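Local atomic coordinates of uncharacterized NTF2-like protein (Cytophaga hutchinsonii ATCC 33406, PDB entry 3F14), a protein that is of unknown function but belongs to the SnoaL-like branch of the NTF2 superfamily, whose cone-shaped fold often encloses a ligand-binding or catalytic pocket. Residues A10-S14 against S15-P19; K40-A43 against D44-F48. All blocks are in the same frame, centred on the assembly; numbering follows the deposited sequence.

Contact 1: residues A10-S14 against S15-P19; sequences AQHFS and SGDFP
Phe13 and Phe18, five residues apart round the end of helix 2-14, meet ring against ring. CD1 of Phe18 lies over one face of the Phe13 ring, 3.5 Å above its plane and displaced from the ring centre, and is 3.6 Å from Phe13 CE2. With the planes at 47° and the centroids 4.8 Å apart, the pair is neither a stack nor edge-to-face. Phe13 reaches this position because its CG is anti to the backbone N (chi1 -170°), and the same ring meets Trp31 edge-to-face. Cutting this side chain back to an alanine is likely to open a gap beside Phe18 and take from Trp31 an aromatic neighbour.

The turn that brings the rings together is a Schellman motif. Gly16 takes a positive phi, at which a side chain would jam against the preceding carbonyl, and two backbone bonds run back into the last helical turn. Asp17 N donates to His12 O at 3.0 Å, and Gly16 N to Phe13 O, the latter from above the carbonyl plane. Ser15 folds its hydroxyl back on the helix, OG lying 2.9 Å from Gln11 O and 3.2 Å from His12 O; its single proton could serve either carbonyl.

On the polar flank His12 and Asp17 run alongside each other in the same direction. OD2 of Asp17 comes to the imidazole edge, 3.4 Å from His12 CD2 and near the ring plane, while the carboxylate is turned 58° from the ring. The other side of the imidazole is engaged by ND1 with Ser8 O.

Contact 2: residues K40-A43 against D44-F48; sequences KGKA and DVIDF
Gly41 occupies the N-cap position of helix 42-57, and three successive i to i+4 bonds begin there: Val45 N to Gly41 O, Ile46 N to Lys42 O and Asp47 N to Ala43 O, each 2.9 Å long. The first two are nearly straight, with N-H...O angles of 163° and 170°.

Beside this first turn the carboxylate of Asp44 lies next to the backbone of Lys40, at the end of strand 37-40. Its CG lies anti to the carbonyl carbon (chi1 -76°), which brings OD2 within 3.3 Å of Lys40 O. Both are acceptors, so that approach is no bond; water 1 bridges OD2 to the backbone N of the same lysine, accepting from Lys40 N and donating to Asp44 OD2 at 2.8 Å. Water 2 accepts from Asp44 N at 2.9 Å and donates to Lys40 O, tying the helix start to the strand by a second route.

This is a strand-to-helix junction with a glycine N-cap. At its positive phi Gly41 bends the chain where a side chain would strike the preceding carbonyl O. The carboxylate of Asp44, within the first turn, would probably be favoured by the partial positive charge of the helix N-terminus.

Lys42 and Ile46 lie alongside one another, one turn apart; Lys42 CG makes the closest approach, 3.8 Å from Ile46 CD1 in the conformer given. On the inward side Val45 sets CG2 3.3 Å from Gly41 O, and its side chain also packs on Val39, Ile29 and Phe25.

Overall arrangement
Contact 1 is partly buried, its centre about 6 Å from the centre of the chain, whereas contact 2 lies at the surface, its centre about 13 Å from that point. Their centres are 15 Å apart and their nearest atoms about 5 Å, so they do not touch. One closes helix 2-14 and the other opens helix 42-57, and a positive-phi glycine serves each. The chemistry follows the location: contact 1 pairs buried rings with capping bonds; contact 2 joins regular helical bonds to two water bridges. Helix 42-57 joins them indirectly, since Phe13 and Phe18 both pack on its Cys49, just beyond Phe48. Phe13 O and Ser14 O also bind a Tris molecule, probably from the crystallisation liquor, which may mark a pocket.

Contact 1: residues A10-S14 against S15-P19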
ATOM      1  N   ALA A  10      14.147  -1.870  -5.239  1.00 17.20           N
ATOM      2  CA  ALA A  10      12.892  -1.240  -4.807  1.00 19.17           C
ATOM      3  C   ALA A  10      13.140   0.179  -4.378  1.00 17.83           C
ATOM      4  O   ALA A  10      12.360   1.082  -4.686  1.00 18.27           O
ATOM      5  CB  ALA A  10      12.232  -2.057  -3.664  1.00 20.35           C
ATOM      6  N   GLN A  11      14.192   0.422  -3.600  1.00 16.58           N
ATOM      7  CA  GLN A  11      14.523   1.778  -3.199  1.00 17.70           C
ATOM      8  C   GLN A  11      14.718   2.703  -4.387  1.00 17.50           C
ATOM      9  O   GLN A  11      14.179   3.805  -4.398  1.00 17.93           O
ATOM     10  CB  GLN A  11      15.785   1.799  -2.355  1.00 19.04           C
ATOM     11  CG  GLN A  11      15.628   1.222  -0.951  1.00 18.35           C
ATOM     12  CD  GLN A  11      14.884   2.149  -0.003  1.00 26.47           C
ATOM     13  OE1 GLN A  11      14.861   3.366  -0.200  1.00 22.25           O
ATOM     14  NE2 GLN A  11      14.298   1.573   1.064  1.00 26.77           N
ATOM     15  N   HIS A  12      15.470   2.250  -5.390  1.00 16.41           N
ATOM     16  CA  HIS A  12      15.693   3.064  -6.581  1.00 17.26           C
ATOM     17  C   HIS A  12      14.420   3.336  -7.342  1.00 16.63           C
ATOM     18  O   HIS A  12      14.119   4.474  -7.664  1.00 17.21           O
ATOM     19  CB  HIS A  12      16.683   2.387  -7.522  1.00 17.38           C
ATOM     20  CG  HIS A  12      18.111   2.589  -7.138  1.00 21.68           C
ATOM     21  ND1 HIS A  12      18.839   1.647  -6.438  1.00 30.00           N
ATOM     22  CD2 HIS A  12      18.943   3.631  -7.367  1.00 23.24           C
ATOM     23  CE1 HIS A  12      20.077   2.097  -6.271  1.00 27.00           C
ATOM     24  NE2 HIS A  12      20.164   3.298  -6.823  1.00 25.63           N
ATOM     25  N   PHE A  13      13.592   2.310  -7.586  1.00 15.29           N
ATOM     26  CA  PHE A  13      12.359   2.555  -8.335  1.00 16.73           C
ATOM     27  C   PHE A  13      11.420   3.487  -7.561  1.00 15.89           C
ATOM     28  O   PHE A  13      10.886   4.428  -8.133  1.00 16.18           O
ATOM     29  CB  PHE A  13      11.642   1.225  -8.684  1.00 15.62           C
ATOM     30  CG  PHE A  13      10.482   1.409  -9.664  1.00 14.23           C
ATOM     31  CD1 PHE A  13       9.231   1.803  -9.255  1.00 15.52           C
ATOM     32  CD2 PHE A  13      10.702   1.187 -11.034  1.00 14.06           C
ATOM     33  CE1 PHE A  13       8.218   2.019 -10.165  1.00 16.08           C
ATOM     34  CE2 PHE A  13       9.695   1.363 -11.940  1.00 16.52           C
ATOM     35  CZ  PHE A  13       8.452   1.812 -11.524  1.00 16.65           C
ATOM     36  N   SER A  14      11.243   3.243  -6.256  1.00 15.10           N
ATOM     37  CA  SER A  14      10.284   4.025  -5.483  1.00 15.50           C
ATOM     38  C   SER A  14      10.679   5.502  -5.387  1.00 16.60           C
ATOM     39  O   SER A  14       9.841   6.372  -5.296  1.00 15.92           O
ATOM     40  CB  SER A  14      10.077   3.426  -4.082  1.00 17.59           C
ATOM     41  OG  SER A  14       9.163   2.299  -4.148  1.00 16.98           O
ATOM     42  N   SER A  15      11.981   5.760  -5.374  1.00 16.99           N
ATOM     43  CA  SER A  15      12.494   7.118  -5.278  1.00 17.38           C
ATOM     44  C   SER A  15      12.550   7.801  -6.667  1.00 17.64           C
ATOM     45  O   SER A  15      12.970   8.972  -6.766  1.00 18.67           O
ATOM     46  CB  SER A  15      13.864   7.145  -4.538  1.00 18.16           C
ATOM     47  OG  SER A  15      14.796   6.446  -5.275  1.00 21.73           O
ATOM     48  N   GLY A  16      12.052   7.146  -7.720  1.00 16.99           N
ATOM     49  CA  GLY A  16      11.972   7.726  -9.059  1.00 17.20           C
ATOM     50  C   GLY A  16      13.148   7.540  -9.960  1.00 15.56           C
ATOM     51  O   GLY A  16      13.121   8.060 -11.071  1.00 19.27           O
ATOM     52  N   ASP A  17      14.157   6.823  -9.507  1.00 15.53           N
ATOM     53  CA  ASP A  17      15.357   6.585 -10.271  1.00 15.72           C
ATOM     54  C   ASP A  17      15.158   5.328 -11.097  1.00 18.88           C
ATOM     55  O   ASP A  17      15.875   4.341 -10.961  1.00 18.41           O
ATOM     56  CB  ASP A  17      16.597   6.455  -9.374  1.00 17.69           C
ATOM     57  CG  ASP A  17      17.918   6.482 -10.161  1.00 20.84           C
ATOM     58  OD1 ASP A  17      17.888   6.663 -11.400  1.00 26.58           O
ATOM     59  OD2 ASP A  17      18.974   6.241  -9.506  1.00 25.01           O
ATOM     60  N   PHE A  18      14.186   5.393 -11.995  1.00 18.23           N
ATOM     61  CA  PHE A  18      13.816   4.217 -12.776  1.00 17.51           C
ATOM     62  C   PHE A  18      14.978   3.653 -13.623  1.00 18.84           C
ATOM     63  O   PHE A  18      15.160   2.423 -13.659  1.00 18.83           O
ATOM     64  CB  PHE A  18      12.647   4.510 -13.700  1.00 18.36           C
ATOM     65  CG  PHE A  18      11.474   5.219 -13.044  1.00 15.69           C
ATOM     66  CD1 PHE A  18      10.855   4.758 -11.907  1.00 17.94           C
ATOM     67  CD2 PHE A  18      10.906   6.305 -13.681  1.00 15.73           C
ATOM     68  CE1 PHE A  18       9.744   5.398 -11.405  1.00 17.10           C
ATOM     69  CE2 PHE A  18       9.789   6.940 -13.168  1.00 17.52           C
ATOM     70  CZ  PHE A  18       9.204   6.467 -12.031  1.00 16.20           C
ATOM     71  N   PRO A  19      15.755   4.518 -14.290  1.00 16.45           N
ATOM     72  CA  PRO A  19      16.828   3.991 -15.173  1.00 18.37           C
ATOM     73  C   PRO A  19      17.823   3.086 -14.461  1.00 19.85           C
ATOM     74  O   PRO A  19      18.402   2.232 -15.106  1.00 19.90           O
ATOM     75  CB  PRO A  19      17.477   5.255 -15.732  1.00 19.11           C
ATOM     76  CG  PRO A  19      16.405   6.272 -15.646  1.00 22.15           C
ATOM     77  CD  PRO A  19      15.677   5.986 -14.391  1.00 19.79           C
TER

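Contact 2: residues K40-A43 against D44-F48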
ATOM      1  N   LYS A  40       2.204  -2.913 -19.393  1.00 15.91           N
ATOM      2  CA  LYS A  40       2.620  -4.300 -19.511  1.00 16.28           C
ATOM      3  C   LYS A  40       3.757  -4.507 -20.519  1.00 14.92           C
ATOM      4  O   LYS A  40       3.684  -4.044 -21.661  1.00 17.17           O
ATOM      5  CB  LYS A  40       1.470  -5.160 -20.056  1.00 21.34           C
ATOM      6  CG  LYS A  40       0.242  -5.093 -19.311  1.00 28.72           C
ATOM      7  CD  LYS A  40      -0.788  -6.067 -19.936  1.00 29.58           C
ATOM      8  CE  LYS A  40      -0.430  -7.473 -19.736  1.00 33.34           C
ATOM      9  NZ  LYS A  40      -1.671  -8.342 -19.874  1.00 40.84           N
ATOM     10  N   GLY A  41       4.730  -5.314 -20.109  1.00 15.00           N
ATOM     11  CA  GLY A  41       5.856  -5.653 -20.930  1.00 15.33           C
ATOM     12  C   GLY A  41       7.040  -4.729 -20.738  1.00 15.55           C
ATOM     13  O   GLY A  41       6.868  -3.547 -20.488  1.00 15.06           O
ATOM     14  N   LYS A  42       8.237  -5.293 -20.880  0.50 14.73           N
ATOM     15  CA  LYS A  42       9.444  -4.561 -20.585  0.50 13.78           C
ATOM     16  C   LYS A  42       9.464  -3.249 -21.348  0.50 14.15           C
ATOM     17  O   LYS A  42       9.547  -2.189 -20.733  0.50 13.64           O
ATOM     18  CB  LYS A  42      10.664  -5.420 -20.884  0.50 15.02           C
ATOM     19  CG  LYS A  42      11.976  -4.811 -20.480  0.50 11.79           C
ATOM     20  CD  LYS A  42      13.081  -5.846 -20.575  0.50 15.55           C
ATOM     21  CE  LYS A  42      14.413  -5.282 -20.201  0.50 13.21           C
ATOM     22  NZ  LYS A  42      15.513  -6.206 -20.507  0.50 13.70           N
ATOM     23  N   ALA A  43       9.338  -3.298 -22.675  1.00 13.60           N
ATOM     24  CA  ALA A  43       9.463  -2.103 -23.517  1.00 13.12           C
ATOM     25  C   ALA A  43       8.443  -1.040 -23.155  1.00 12.94           C
ATOM     26  O   ALA A  43       8.814   0.115 -22.972  1.00 12.83           O
ATOM     27  CB  ALA A  43       9.343  -2.438 -25.017  1.00 13.21           C
ATOM     28  N   ASP A  44       7.191  -1.431 -22.954  1.00 13.56           N
ATOM     29  CA  ASP A  44       6.158  -0.452 -22.615  1.00 13.04           C
ATOM     30  C   ASP A  44       6.392   0.133 -21.233  1.00 14.88           C
ATOM     31  O   ASP A  44       6.177   1.336 -21.042  1.00 14.36           O
ATOM     32  CB  ASP A  44       4.777  -1.105 -22.603  1.00 14.35           C
ATOM     33  CG  ASP A  44       4.216  -1.373 -23.974  1.00 17.38           C
ATOM     34  OD1 ASP A  44       4.870  -1.017 -24.976  1.00 19.62           O
ATOM     35  OD2 ASP A  44       3.077  -1.927 -24.066  1.00 17.32           O
ATOM     36  N   VAL A  45       6.847  -0.653 -20.248  1.00 13.19           N
ATOM     37  CA  VAL A  45       7.087  -0.089 -18.903  1.00 12.67           C
ATOM     38  C   VAL A  45       8.300   0.855 -18.948  1.00 13.82           C
ATOM     39  O   VAL A  45       8.267   1.929 -18.345  1.00 14.31           O
ATOM     40  CB  VAL A  45       7.184  -1.167 -17.805  1.00 14.47           C
ATOM     41  CG1 VAL A  45       7.508  -0.556 -16.459  1.00 15.79           C
ATOM     42  CG2 VAL A  45       5.881  -2.012 -17.738  1.00 14.87           C
ATOM     43  N   ILE A  46       9.357   0.494 -19.650  1.00 13.43           N
ATOM     44  CA  ILE A  46      10.507   1.377 -19.762  1.00 13.39           C
ATOM     45  C   ILE A  46      10.110   2.669 -20.461  1.00 15.07           C
ATOM     46  O   ILE A  46      10.499   3.768 -20.008  1.00 14.82           O
ATOM     47  CB  ILE A  46      11.707   0.671 -20.453  1.00 13.63           C
ATOM     48  CG1 ILE A  46      12.260  -0.378 -19.494  1.00 13.60           C
ATOM     49  CG2 ILE A  46      12.792   1.694 -20.832  1.00 14.72           C
ATOM     50  CD1 ILE A  46      13.324  -1.255 -20.132  1.00 14.86           C
ATOM     51  N   ASP A  47       9.323   2.587 -21.511  1.00 13.93           N
ATOM     52  CA  ASP A  47       8.936   3.801 -22.249  1.00 13.89           C
ATOM     53  C   ASP A  47       8.088   4.694 -21.353  1.00 14.36           C
ATOM     54  O   ASP A  47       8.226   5.924 -21.366  1.00 14.67           O
ATOM     55  CB  ASP A  47       8.163   3.460 -23.547  1.00 13.07           C
ATOM     56  CG  ASP A  47       9.044   2.909 -24.660  1.00 14.11           C
ATOM     57  OD1 ASP A  47      10.285   3.117 -24.661  1.00 15.25           O
ATOM     58  OD2 ASP A  47       8.452   2.346 -25.630  1.00 14.24           O
ATOM     59  N   PHE A  48       7.206   4.090 -20.577  1.00 14.24           N
ATOM     60  CA  PHE A  48       6.330   4.843 -19.669  1.00 14.14           C
ATOM     61  C   PHE A  48       7.136   5.502 -18.577  1.00 16.68           C
ATOM     62  O   PHE A  48       6.971   6.697 -18.293  1.00 15.70           O
ATOM     63  CB  PHE A  48       5.304   3.888 -19.059  1.00 15.06           C
ATOM     64  CG  PHE A  48       4.210   4.557 -18.252  1.00 15.38           C
ATOM     65  CD1 PHE A  48       3.033   4.956 -18.866  1.00 18.71           C
ATOM     66  CD2 PHE A  48       4.363   4.699 -16.907  1.00 18.64           C
ATOM     67  CE1 PHE A  48       2.027   5.537 -18.099  1.00 21.91           C
ATOM     68  CE2 PHE A  48       3.372   5.271 -16.159  1.00 19.45           C
ATOM     69  CZ  PHE A  48       2.211   5.674 -16.769  1.00 18.62           C
TER
HETATM   70  O   HOH W   1       1.394  -1.658 -21.840  1.00 20.73           O
HETATM   71  O   HOH W   2       6.164  -4.082 -23.727  1.00 22.19           O